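Local coordinates for protein peptidase M28 (Shewanella amazonensis SB2B, PDB 3IIB) that binds zinc ions and is probably a carboxypeptidase or metallodipeptidase of peptidase family M28, active, as in relatives, as a homodimer, at residues Q12-A17 and N419-A424; Q56-D61 and A280-L285; A240-S245 and Q289-T294; K247-V252 and L321-I326. All blocks are in the same frame, centred on the assembly; numbering follows the deposited sequence.

Contact 1. Residues Q12-A17 and N419-A424; sequences QLAQKA and NVAVYA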
loop_
_atom_site.group_PDB
_atom_site.type_symbol
_atom_site.label_atom_id
_atom_site.label_comp_id
_atom_site.label_asym_id
_atom_site.label_seq_id
_atom_site.Cartn_x
_atom_site.Cartn_y
_atom_site.Cartn_z
ATOM N N GLN A 12 -18.728 12.337 31.875
ATOM C CA GLN A 12 -18.167 11.125 32.449
ATOM C C GLN A 12 -18.102 9.981 31.456
ATOM O O GLN A 12 -17.112 9.228 31.465
ATOM C CB GLN A 12 -18.921 10.711 33.693
ATOM C CG GLN A 12 -18.604 11.669 34.798
ATOM C CD GLN A 12 -19.589 11.715 35.946
ATOM O OE1 GLN A 12 -20.570 10.957 35.995
ATOM N NE2 GLN A 12 -19.297 12.596 36.927
ATOM N N LEU A 13 -19.110 9.871 30.589
ATOM C CA LEU A 13 -19.060 8.896 29.496
ATOM C C LEU A 13 -17.855 9.131 28.603
ATOM O O LEU A 13 -17.159 8.182 28.197
ATOM C CB LEU A 13 -20.359 8.897 28.682
ATOM C CG LEU A 13 -21.587 8.335 29.423
ATOM C CD1 LEU A 13 -22.906 8.745 28.686
ATOM C CD2 LEU A 13 -21.451 6.791 29.572
ATOM N N ALA A 14 -17.575 10.392 28.299
ATOM C CA ALA A 14 -16.405 10.694 27.488
ATOM C C ALA A 14 -15.124 10.320 28.190
ATOM O O ALA A 14 -14.200 9.874 27.542
ATOM C CB ALA A 14 -16.381 12.115 27.112
ATOM N N GLN A 15 -15.063 10.559 29.503
ATOM C CA GLN A 15 -13.909 10.107 30.308
ATOM C C GLN A 15 -13.711 8.604 30.148
ATOM O O GLN A 15 -12.566 8.127 29.931
ATOM C CB GLN A 15 -14.056 10.417 31.812
ATOM C CG GLN A 15 -14.072 11.899 32.203
ATOM C CD GLN A 15 -14.781 12.147 33.537
ATOM O OE1 GLN A 15 -14.947 11.238 34.356
ATOM N NE2 GLN A 15 -15.272 13.392 33.723
ATOM N N LYS A 16 -14.783 7.845 30.314
ATOM C CA LYS A 16 -14.692 6.385 30.171
ATOM C C LYS A 16 -14.160 5.978 28.810
ATOM O O LYS A 16 -13.353 5.052 28.716
ATOM C CB LYS A 16 -16.066 5.711 30.354
ATOM C CG LYS A 16 -16.734 5.968 31.706
ATOM C CD LYS A 16 -15.820 5.654 32.911
ATOM C CE LYS A 16 -16.640 5.730 34.233
ATOM N NZ LYS A 16 -17.207 7.087 34.466
ATOM N N ALA A 17 -14.645 6.627 27.762
ATOM C CA ALA A 17 -14.226 6.256 26.396
ATOM C C ALA A 17 -12.706 6.424 26.189
ATOM O O ALA A 17 -12.072 5.661 25.464
ATOM C CB ALA A 17 -14.994 7.060 25.363
ATOM N N ASN A 419 -14.420 9.018 18.943
ATOM C CA ASN A 419 -15.726 8.674 18.410
ATOM C C ASN A 419 -16.613 7.951 19.418
ATOM O O ASN A 419 -17.807 8.243 19.518
ATOM C CB ASN A 419 -15.626 7.780 17.177
ATOM C CG ASN A 419 -15.184 8.525 15.922
ATOM O OD1 ASN A 419 -16.020 8.962 15.121
ATOM N ND2 ASN A 419 -13.853 8.641 15.721
ATOM N N VAL A 420 -16.024 7.031 20.183
ATOM C CA VAL A 420 -16.759 6.315 21.218
ATOM C C VAL A 420 -17.310 7.338 22.246
ATOM O O VAL A 420 -18.495 7.286 22.626
ATOM C CB VAL A 420 -15.884 5.269 21.927
ATOM C CG1 VAL A 420 -16.650 4.685 23.078
ATOM C CG2 VAL A 420 -15.479 4.199 20.954
ATOM N N ALA A 421 -16.458 8.299 22.600
ATOM C CA ALA A 421 -16.815 9.349 23.575
ATOM C C ALA A 421 -17.969 10.165 23.060
ATOM O O ALA A 421 -18.943 10.373 23.779
ATOM C CB ALA A 421 -15.623 10.288 23.884
ATOM N N VAL A 422 -17.889 10.613 21.803
ATOM C CA VAL A 422 -18.933 11.488 21.235
ATOM C C VAL A 422 -20.258 10.726 21.020
ATOM O O VAL A 422 -21.335 11.266 21.290
ATOM C CB VAL A 422 -18.482 12.107 19.921
ATOM C CG1 VAL A 422 -19.614 12.991 19.387
ATOM C CG2 VAL A 422 -17.229 12.958 20.163
ATOM N N TYR A 423 -20.202 9.466 20.562
ATOM C CA TYR A 423 -21.435 8.690 20.410
ATOM C C TYR A 423 -22.076 8.398 21.755
ATOM O O TYR A 423 -23.298 8.378 21.866
ATOM C CB TYR A 423 -21.251 7.389 19.615
ATOM C CG TYR A 423 -21.557 7.591 18.147
ATOM C CD1 TYR A 423 -20.610 8.116 17.272
ATOM C CD2 TYR A 423 -22.820 7.312 17.632
ATOM C CE1 TYR A 423 -20.898 8.300 15.935
ATOM C CE2 TYR A 423 -23.123 7.511 16.302
ATOM C CZ TYR A 423 -22.182 8.029 15.457
ATOM O OH TYR A 423 -22.506 8.223 14.117
ATOM N N ALA A 424 -21.251 8.163 22.773
ATOM C CA ALA A 424 -21.779 7.909 24.107
ATOM C C ALA A 424 -22.518 9.155 24.609
ATOM O O ALA A 424 -23.634 9.050 25.152
ATOM C CB ALA A 424 -20.690 7.465 25.050
#
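The flat groups that A17 and L13 meet across this contact are backbone peptide units, not rings: A17 CB lies against A421 N at 3.4 Å, and L13 CD1 reaches A424 O at 3.6 Å. The Y423 ring belongs to the other side of its helix, where N419 O, one turn earlier, lies at its edge and in its plane. Small side chains let the two helices run close and nearly antiparallel, with 7.9 Å between the axes of the segments and 156° between their directions. The backbones come nearest at A14 and A421, their CA atoms 4.2 Å apart, and A421 CB fits between A14 CA and A17 CB. The packing is snug: A17 CB comes within 3.4 Å of A421 CA, less than a usual carbon-carbon contact. With CG1 anti to the backbone N (chi1 174°), V420 extends this methyl to 3.7 Å from A17 CB, while L13 CB faces A424 CB at 3.9 Å. No hydrogen bond crosses the interface. The pair joins the N-terminal helix 3-19 to helix 413-432. Helix 267-285 packs alongside both, its H283 touching K16 and V420, whereas N419, V422 and Y423 turn to strands 337-343 and 387-392.

Contact 2. Residues Q56-D61 and A280-L285; sequences QSLGFD and AAKHIL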
loop_
_atom_site.group_PDB
_atom_site.type_symbol
_atom_site.label_atom_id
_atom_site.label_comp_id
_atom_site.label_asym_id
_atom_site.label_seq_id
_atom_site.Cartn_x
_atom_site.Cartn_y
_atom_site.Cartn_z
ATOM N N GLN A 56 -24.125 -10.270 23.405
ATOM C CA GLN A 56 -24.529 -11.007 24.600
ATOM C C GLN A 56 -23.481 -10.946 25.703
ATOM O O GLN A 56 -23.809 -10.786 26.897
ATOM C CB GLN A 56 -24.825 -12.469 24.251
ATOM C CG GLN A 56 -26.072 -12.627 23.398
ATOM C CD GLN A 56 -26.236 -14.022 22.851
ATOM O OE1 GLN A 56 -25.273 -14.775 22.727
ATOM N NE2 GLN A 56 -27.464 -14.374 22.509
ATOM N N SER A 57 -22.216 -11.056 25.304
ATOM C CA SER A 57 -21.126 -11.085 26.247
ATOM C C SER A 57 -20.982 -9.732 26.954
ATOM O O SER A 57 -20.463 -9.633 28.071
ATOM C CB SER A 57 -19.794 -11.486 25.555
ATOM O OG SER A 57 -19.164 -10.334 24.957
ATOM N N LEU A 58 -21.412 -8.664 26.286
ATOM C CA LEU A 58 -21.364 -7.352 26.886
ATOM C C LEU A 58 -22.578 -7.065 27.775
ATOM O O LEU A 58 -22.648 -6.021 28.414
ATOM C CB LEU A 58 -21.243 -6.280 25.795
ATOM C CG LEU A 58 -19.929 -6.350 25.022
ATOM C CD1 LEU A 58 -19.974 -5.465 23.772
ATOM C CD2 LEU A 58 -18.780 -5.956 25.952
ATOM N N GLY A 59 -23.548 -7.979 27.838
ATOM C CA GLY A 59 -24.633 -7.828 28.800
ATOM C C GLY A 59 -25.803 -6.963 28.386
ATOM O O GLY A 59 -26.576 -6.529 29.239
ATOM N N PHE A 60 -25.973 -6.725 27.084
ATOM C CA PHE A 60 -27.105 -5.910 26.634
ATOM C C PHE A 60 -28.414 -6.538 27.054
ATOM O O PHE A 60 -28.521 -7.742 27.241
ATOM C CB PHE A 60 -27.068 -5.620 25.130
ATOM C CG PHE A 60 -25.997 -4.608 24.751
ATOM C CD1 PHE A 60 -26.177 -3.276 25.046
ATOM C CD2 PHE A 60 -24.811 -4.996 24.210
ATOM C CE1 PHE A 60 -25.189 -2.361 24.745
ATOM C CE2 PHE A 60 -23.802 -4.077 23.906
ATOM C CZ PHE A 60 -23.985 -2.787 24.158
ATOM N N ASP A 61 -29.418 -5.697 27.222
ATOM C CA ASP A 61 -30.708 -6.158 27.733
ATOM C C ASP A 61 -31.471 -7.034 26.746
ATOM O O ASP A 61 -32.100 -8.025 27.152
ATOM C CB ASP A 61 -31.543 -4.982 28.165
ATOM C CG ASP A 61 -30.929 -4.234 29.339
ATOM O OD1 ASP A 61 -30.766 -4.883 30.365
ATOM O OD2 ASP A 61 -30.602 -3.030 29.246
ATOM N N ALA A 280 -19.848 2.630 22.769
ATOM C CA ALA A 280 -20.626 3.771 23.311
ATOM C C ALA A 280 -21.839 3.271 24.095
ATOM O O ALA A 280 -22.101 3.722 25.216
ATOM C CB ALA A 280 -21.042 4.744 22.194
ATOM N N ALA A 281 -22.570 2.327 23.518
ATOM C CA ALA A 281 -23.733 1.736 24.187
ATOM C C ALA A 281 -23.321 0.971 25.482
ATOM O O ALA A 281 -24.019 1.046 26.497
ATOM C CB ALA A 281 -24.535 0.838 23.209
ATOM N N LYS A 282 -22.191 0.259 25.458
ATOM C CA LYS A 282 -21.721 -0.482 26.625
ATOM C C LYS A 282 -21.362 0.480 27.745
ATOM O O LYS A 282 -21.694 0.242 28.888
ATOM C CB LYS A 282 -20.511 -1.348 26.274
ATOM C CG LYS A 282 -19.860 -2.085 27.454
ATOM C CD LYS A 282 -20.833 -2.968 28.200
ATOM C CE LYS A 282 -20.111 -3.961 29.064
ATOM N NZ LYS A 282 -19.303 -3.347 30.158
ATOM N N HIS A 283 -20.680 1.574 27.414
ATOM C CA HIS A 283 -20.398 2.567 28.469
ATOM C C HIS A 283 -21.684 3.083 29.106
ATOM O O HIS A 283 -21.711 3.384 30.297
ATOM C CB HIS A 283 -19.535 3.713 27.949
ATOM C CG HIS A 283 -18.145 3.286 27.611
ATOM N ND1 HIS A 283 -17.302 2.704 28.534
ATOM C CD2 HIS A 283 -17.471 3.295 26.440
ATOM C CE1 HIS A 283 -16.168 2.368 27.937
ATOM N NE2 HIS A 283 -16.239 2.741 26.673
ATOM N N ILE A 284 -22.721 3.249 28.299
ATOM C CA ILE A 284 -24.026 3.703 28.806
ATOM C C ILE A 284 -24.674 2.616 29.676
ATOM O O ILE A 284 -25.175 2.894 30.796
ATOM C CB ILE A 284 -24.941 4.176 27.664
ATOM C CG1 ILE A 284 -24.420 5.501 27.106
ATOM C CG2 ILE A 284 -26.434 4.294 28.177
ATOM C CD1 ILE A 284 -25.100 5.967 25.795
ATOM N N LEU A 285 -24.594 1.378 29.188
ATOM C CA LEU A 285 -25.099 0.209 29.926
ATOM C C LEU A 285 -24.455 0.078 31.302
ATOM O O LEU A 285 -25.141 -0.322 32.288
ATOM C CB LEU A 285 -24.889 -1.085 29.092
ATOM C CG LEU A 285 -25.481 -2.420 29.577
ATOM C CD1 LEU A 285 -27.007 -2.411 29.526
ATOM C CD2 LEU A 285 -24.929 -3.583 28.684
#
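F60 and L285 supply the aromatic interaction: L285 CD2 stands over one face of the F60 ring, offset toward the rim, 4.2 Å from the centroid and 24° off the normal, a CH-pi contact. The L285 branch swings away from its own amide nitrogen (chi1 -173°), which carries CD2 to the turn that leaves helix 42-57.

Purely apolar packing continues around the ring, where F60 CE1 meets A281 CB at 3.6 Å. L58 lies obliquely across the aliphatic chain of K282, its CD2 near the lysine CE, although K282 was modelled in two conformers and this detail holds for one of them.

Methyl-to-carbonyl contacts form a third group. L285 CD2 comes to 3.3 Å from L58 O and to 3.4 Å from G59 O, so a single methyl touches both carbonyl oxygens of the turn as well as the ring. G59, with positive phi (85°), ends helix 42-57 in a Schellman motif, with G59 N bonded to Q56 O; a side chain at this phi would be jammed against the preceding carbonyl.

The polar ends find their partners elsewhere. D61 OD2 touches L285 CD1 at 3.7 Å but is hydrogen-bonded to K243 N, and K282 NZ forms a salt bridge with D286 and also binds a triethylene glycol molecule, probably from crystallisation.

No hydrogen bond links the two segments directly. The end of helix 267-285 is therefore held against the turn by shape and hydrophobic burial, while the charged ends of D61 and K282 bond outside the two segments.

Contact 3. Residues A240-S245 and Q289-T294; sequences AEVKGS and QKPERT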
loop_
_atom_site.group_PDB
_atom_site.type_symbol
_atom_site.label_atom_id
_atom_site.label_comp_id
_atom_site.label_asym_id
_atom_site.label_seq_id
_atom_site.Cartn_x
_atom_site.Cartn_y
_atom_site.Cartn_z
ATOM N N ALA A 240 -28.917 -4.834 19.338
ATOM C CA ALA A 240 -28.837 -4.854 20.812
ATOM C C ALA A 240 -29.466 -3.631 21.397
ATOM O O ALA A 240 -29.470 -2.532 20.795
ATOM C CB ALA A 240 -27.403 -4.934 21.286
ATOM N N GLU A 241 -29.980 -3.796 22.613
ATOM C CA GLU A 241 -30.644 -2.705 23.293
ATOM C C GLU A 241 -30.171 -2.531 24.723
ATOM O O GLU A 241 -29.890 -3.493 25.432
ATOM C CB GLU A 241 -32.181 -2.908 23.265
ATOM C CG GLU A 241 -32.779 -2.839 21.879
ATOM C CD GLU A 241 -34.248 -3.186 21.785
ATOM O OE1 GLU A 241 -34.897 -3.455 22.826
ATOM O OE2 GLU A 241 -34.759 -3.157 20.647
ATOM N N VAL A 242 -30.024 -1.255 25.083
ATOM C CA VAL A 242 -29.992 -0.788 26.447
ATOM C C VAL A 242 -31.420 -0.393 26.813
ATOM O O VAL A 242 -31.988 0.529 26.253
ATOM C CB VAL A 242 -29.070 0.436 26.601
ATOM C CG1 VAL A 242 -29.087 0.925 28.074
ATOM C CG2 VAL A 242 -27.626 0.109 26.125
ATOM N N LYS A 243 -32.024 -1.096 27.759
ATOM C CA LYS A 243 -33.417 -0.910 28.081
ATOM C C LYS A 243 -33.658 0.505 28.648
ATOM O O LYS A 243 -32.873 0.992 29.464
ATOM C CB LYS A 243 -33.868 -1.993 29.098
ATOM C CG LYS A 243 -35.329 -1.964 29.439
ATOM C CD LYS A 243 -35.855 -3.256 30.108
ATOM C CE LYS A 243 -35.418 -3.415 31.529
ATOM N NZ LYS A 243 -36.191 -4.548 32.170
ATOM N N GLY A 244 -34.730 1.140 28.187
ATOM C CA GLY A 244 -35.135 2.441 28.665
ATOM C C GLY A 244 -35.888 2.336 29.957
ATOM O O GLY A 244 -35.972 1.283 30.547
ATOM N N SER A 245 -36.481 3.442 30.378
ATOM C CA SER A 245 -37.211 3.475 31.650
ATOM C C SER A 245 -38.561 4.185 31.445
ATOM O O SER A 245 -39.519 3.577 30.931
ATOM C CB SER A 245 -36.351 4.084 32.739
ATOM O OG SER A 245 -35.837 5.373 32.383
ATOM N N GLN A 289 -27.373 4.814 36.229
ATOM C CA GLN A 289 -28.637 5.423 35.794
ATOM C C GLN A 289 -29.137 4.694 34.545
ATOM O O GLN A 289 -28.335 4.348 33.655
ATOM C CB GLN A 289 -28.397 6.862 35.273
ATOM C CG GLN A 289 -28.020 7.926 36.240
ATOM C CD GLN A 289 -26.560 8.049 36.429
ATOM O OE1 GLN A 289 -25.787 7.198 35.991
ATOM N NE2 GLN A 289 -26.147 9.109 37.120
ATOM N N LYS A 290 -30.451 4.570 34.422
ATOM C CA LYS A 290 -31.071 4.112 33.173
ATOM C C LYS A 290 -31.393 5.293 32.253
ATOM O O LYS A 290 -31.760 6.368 32.722
ATOM C CB LYS A 290 -32.380 3.392 33.515
ATOM C CG LYS A 290 -32.181 2.207 34.391
ATOM C CD LYS A 290 -33.451 1.832 35.166
ATOM C CE LYS A 290 -33.213 0.698 36.139
ATOM N NZ LYS A 290 -34.481 0.318 36.839
ATOM N N PRO A 291 -31.257 5.112 30.930
ATOM C CA PRO A 291 -31.778 6.178 30.075
ATOM C C PRO A 291 -33.314 6.212 30.095
ATOM O O PRO A 291 -33.961 5.159 30.306
ATOM C CB PRO A 291 -31.284 5.753 28.678
ATOM C CG PRO A 291 -31.244 4.274 28.736
ATOM C CD PRO A 291 -30.857 3.925 30.164
ATOM N N GLU A 292 -33.905 7.362 29.793
ATOM C CA GLU A 292 -35.353 7.409 29.646
ATOM C C GLU A 292 -35.809 6.596 28.448
ATOM O O GLU A 292 -36.740 5.764 28.548
ATOM C CB GLU A 292 -35.839 8.838 29.576
ATOM C CG GLU A 292 -35.583 9.576 30.890
ATOM C CD GLU A 292 -36.001 11.042 30.848
ATOM O OE1 GLU A 292 -36.487 11.480 29.806
ATOM O OE2 GLU A 292 -35.816 11.760 31.860
ATOM N N ARG A 293 -35.191 6.846 27.312
ATOM C CA ARG A 293 -35.515 6.085 26.080
ATOM C C ARG A 293 -34.692 4.825 25.974
ATOM O O ARG A 293 -33.609 4.745 26.517
ATOM C CB ARG A 293 -35.278 6.922 24.830
ATOM C CG ARG A 293 -36.086 8.209 24.774
ATOM C CD ARG A 293 -35.991 9.004 23.464
ATOM N NE ARG A 293 -36.999 10.043 23.515
ATOM C CZ ARG A 293 -36.831 11.260 24.055
ATOM N NH1 ARG A 293 -35.626 11.677 24.442
ATOM N NH2 ARG A 293 -37.880 12.079 24.174
ATOM N N THR A 294 -35.194 3.871 25.187
ATOM C CA THR A 294 -34.403 2.711 24.809
ATOM C C THR A 294 -33.313 3.136 23.826
ATOM O O THR A 294 -33.576 3.945 22.944
ATOM C CB THR A 294 -35.303 1.646 24.213
ATOM O OG1 THR A 294 -36.215 1.218 25.236
ATOM C CG2 THR A 294 -34.467 0.480 23.646
HETATM O O HOH W 1 -34.580 7.219 33.841
#
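S245 has its OG between the backbone N and the carbonyl carbon (chi1 54°), which sets the hydroxyl against P291 O. T294 has OG1 beside its own backbone N, turned to G244 N, while CG2, opposite that N, lies by V242 O and the E241 side chain. The serine is held twice: S245 OG donates to P291 O at 2.8 Å from above the carbonyl plane, and S245 N makes a nearly straight bond (167°) to E292 O at 3.0 Å. A water donates to S245 OG at 2.7 Å and also bridges to K290 O. Replacing S245 by an alanine removes the hydroxyl, and P291 O would probably lose that donor and the bridging water one of its two acceptors. By contrast, the bond from G244 N to T294 OG1 is weak (3.3 Å); the threonine hydroxyl has its main partner in A248 O. G244 passes so close to the 291-294 backbone that a CB would collide with T294 N and E292 O. V242 CG1 packs on P291 CG at 4.0 Å. Beyond the antiparallel strands, the polar grip rests on carbonyls of K290, P291 and E292, accepting from the water, S245 OG and S245 N, with one weak bond from G244.

Contact 4. Residues K247-V252 and L321-I326; sequences KADEIV and LEKHYI
I251 and H324 form a parallel beta bridge, where strands 247-257 and 324-329 become neighbours in the mixed sheet of this alpha/beta metallopeptidase. In the 321-326 segment, L321 comes first; it does not touch the other strand but lays CD2 over one face of the H324 ring. K323 follows, its backbone O accepting I251 N at 2.9 Å. The conformer of its side chain described here forms a salt bridge with D249, NZ to OD2 2.6 Å, on the syn side of the carboxylate and 35° out of its plane. Next, H324 has its ring between L321 CD2 and I251 CB, the latter, in the conformer described, on the opposite face, 4.3 Å from the centroid and only 3° off the normal. Its nitrogens are both engaged, ND1 with E320 O and NE2 with Y313 OH. A leucine in place of H324 would probably leave E320 O and Y313 OH without this mate and take away the flat surface under I251. Y325 N then bonds I251 O at 2.7 Å, continuing the ladder. The tyrosine ring has a cation-pi partner in R293, and Y325 OH bonds V435 O. Last comes I326, whose backbone pairing with V252 is loose; its CG2 nevertheless lies 4.2 Å from V252 CG1.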
loop_
_atom_site.group_PDB
_atom_site.type_symbol
_atom_site.label_atom_id
_atom_site.label_comp_id
_atom_site.label_asym_id
_atom_site.label_seq_id
_atom_site.Cartn_x
_atom_site.Cartn_y
_atom_site.Cartn_z
ATOM N N LYS A 247 -39.455 6.312 29.213
ATOM C CA LYS A 247 -39.803 6.489 27.812
ATOM C C LYS A 247 -39.285 5.322 26.984
ATOM O O LYS A 247 -38.833 5.507 25.845
ATOM C CB LYS A 247 -39.266 7.829 27.288
ATOM C CG LYS A 247 -39.893 9.045 27.930
ATOM C CD LYS A 247 -39.443 10.327 27.245
ATOM C CE LYS A 247 -40.131 11.547 27.816
ATOM N NZ LYS A 247 -39.875 12.747 27.001
ATOM N N ALA A 248 -39.413 4.106 27.533
ATOM C CA ALA A 248 -38.778 2.921 26.967
ATOM C C ALA A 248 -39.339 2.593 25.591
ATOM O O ALA A 248 -38.696 1.926 24.806
ATOM C CB ALA A 248 -38.916 1.714 27.912
ATOM N N ASP A 249 -40.560 3.040 25.314
ATOM C CA ASP A 249 -41.198 2.827 23.987
ATOM C C ASP A 249 -40.587 3.686 22.873
ATOM O O ASP A 249 -40.847 3.466 21.689
ATOM C CB ASP A 249 -42.728 3.081 24.045
ATOM C CG ASP A 249 -43.088 4.474 24.494
ATOM O OD1 ASP A 249 -42.426 5.017 25.398
ATOM O OD2 ASP A 249 -44.087 5.041 23.973
ATOM N N GLU A 250 -39.790 4.666 23.253
ATOM C CA GLU A 250 -39.102 5.502 22.299
ATOM C C GLU A 250 -37.660 5.021 22.139
ATOM O O GLU A 250 -37.053 4.551 23.088
ATOM C CB GLU A 250 -39.094 6.942 22.767
ATOM C CG GLU A 250 -40.475 7.494 22.956
ATOM C CD GLU A 250 -40.499 8.953 23.340
ATOM O OE1 GLU A 250 -39.700 9.744 22.800
ATOM O OE2 GLU A 250 -41.359 9.299 24.189
ATOM N N ILE A 251 -37.161 5.126 20.912
ATOM C CA ILE A 251 -35.890 4.538 20.523
ATOM C C ILE A 251 -34.905 5.591 20.031
ATOM O O ILE A 251 -35.241 6.405 19.178
ATOM C CB ILE A 251 -36.085 3.535 19.382
ATOM C CG1 ILE A 251 -36.935 2.352 19.854
ATOM C CG2 ILE A 251 -34.741 3.055 18.858
ATOM C CD1 ILE A 251 -37.904 1.902 18.806
ATOM N N VAL A 252 -33.703 5.559 20.579
ATOM C CA VAL A 252 -32.556 6.266 20.018
ATOM C C VAL A 252 -31.746 5.183 19.326
ATOM O O VAL A 252 -31.283 4.214 19.966
ATOM C CB VAL A 252 -31.721 6.929 21.099
ATOM C CG1 VAL A 252 -30.390 7.459 20.522
ATOM C CG2 VAL A 252 -32.568 8.042 21.792
ATOM N N LEU A 321 -41.603 3.414 13.560
ATOM C CA LEU A 321 -40.772 4.593 13.203
ATOM C C LEU A 321 -41.212 5.870 13.892
ATOM O O LEU A 321 -40.411 6.766 14.166
ATOM C CB LEU A 321 -40.776 4.824 11.688
ATOM C CG LEU A 321 -40.032 3.730 10.889
ATOM C CD1 LEU A 321 -39.924 4.075 9.409
ATOM C CD2 LEU A 321 -38.643 3.390 11.437
ATOM N N GLU A 322 -42.513 5.992 14.132
ATOM C CA GLU A 322 -42.996 7.177 14.798
ATOM C C GLU A 322 -42.385 7.304 16.182
ATOM O O GLU A 322 -42.205 8.415 16.674
ATOM C CB GLU A 322 -44.520 7.117 14.915
ATOM C CG GLU A 322 -45.151 8.409 15.279
ATOM C CD GLU A 322 -46.632 8.394 14.924
ATOM O OE1 GLU A 322 -47.431 7.916 15.766
ATOM O OE2 GLU A 322 -46.986 8.912 13.840
ATOM N N LYS A 323 -42.082 6.173 16.810
ATOM C CA LYS A 323 -41.429 6.154 18.118
ATOM C C LYS A 323 -39.888 6.183 18.078
ATOM O O LYS A 323 -39.250 6.117 19.115
ATOM C CB LYS A 323 -41.924 4.944 18.916
ATOM C CG LYS A 323 -43.345 5.113 19.479
ATOM C CD LYS A 323 -43.364 6.113 20.634
ATOM C CE LYS A 323 -44.746 6.230 21.261
ATOM N NZ LYS A 323 -44.740 7.073 22.491
ATOM N N HIS A 324 -39.284 6.254 16.890
ATOM C CA HIS A 324 -37.842 6.470 16.754
ATOM C C HIS A 324 -37.572 7.936 17.004
ATOM O O HIS A 324 -38.023 8.792 16.253
ATOM C CB HIS A 324 -37.323 6.067 15.382
ATOM C CG HIS A 324 -37.124 4.604 15.244
ATOM N ND1 HIS A 324 -38.145 3.700 15.459
ATOM C CD2 HIS A 324 -36.015 3.872 14.982
ATOM C CE1 HIS A 324 -37.677 2.478 15.298
ATOM N NE2 HIS A 324 -36.385 2.551 15.025
ATOM N N TYR A 325 -36.927 8.242 18.104
ATOM C CA TYR A 325 -36.697 9.630 18.471
ATOM C C TYR A 325 -35.692 10.276 17.502
ATOM O O TYR A 325 -35.938 11.355 16.966
ATOM C CB TYR A 325 -36.214 9.677 19.912
ATOM C CG TYR A 325 -35.999 11.078 20.441
ATOM C CD1 TYR A 325 -37.060 11.977 20.572
ATOM C CD2 TYR A 325 -34.742 11.481 20.850
ATOM C CE1 TYR A 325 -36.840 13.268 21.072
ATOM C CE2 TYR A 325 -34.518 12.789 21.324
ATOM C CZ TYR A 325 -35.566 13.631 21.456
ATOM O OH TYR A 325 -35.298 14.900 21.922
ATOM N N ILE A 326 -34.558 9.604 17.300
ATOM C CA ILE A 326 -33.506 10.068 16.405
ATOM C C ILE A 326 -32.674 8.880 16.043
ATOM O O ILE A 326 -32.581 7.922 16.825
ATOM C CB ILE A 326 -32.654 11.173 17.048
ATOM C CG1 ILE A 326 -31.771 11.864 15.994
ATOM C CG2 ILE A 326 -31.805 10.603 18.188
ATOM C CD1 ILE A 326 -31.378 13.325 16.374
#

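The four contacts gather at one end of the molecule. Helix 267-285 joins contacts 1 and 2, whose centres are 14 Å apart: A280 CB packs 3.5 Å from A424 N. Contact 2 passes to contact 3 (centres 11 Å apart) through D61, with D61 N 2.9 Å from E241 O. Contacts 3 and 4, also 11 Å apart, share a sheet, tied by R293 NE to E250 OE1 at 2.8 Å. Contacts 1 and 4 lie 22 Å apart between centres, nearest atoms about 7 Å. None reaches the zinc site, yet their elements lead to four zinc ligands: H257 ends strand 247-257, D269 lies early in helix 267-285, and E304 and D331 follow strands 293-300 and 324-329.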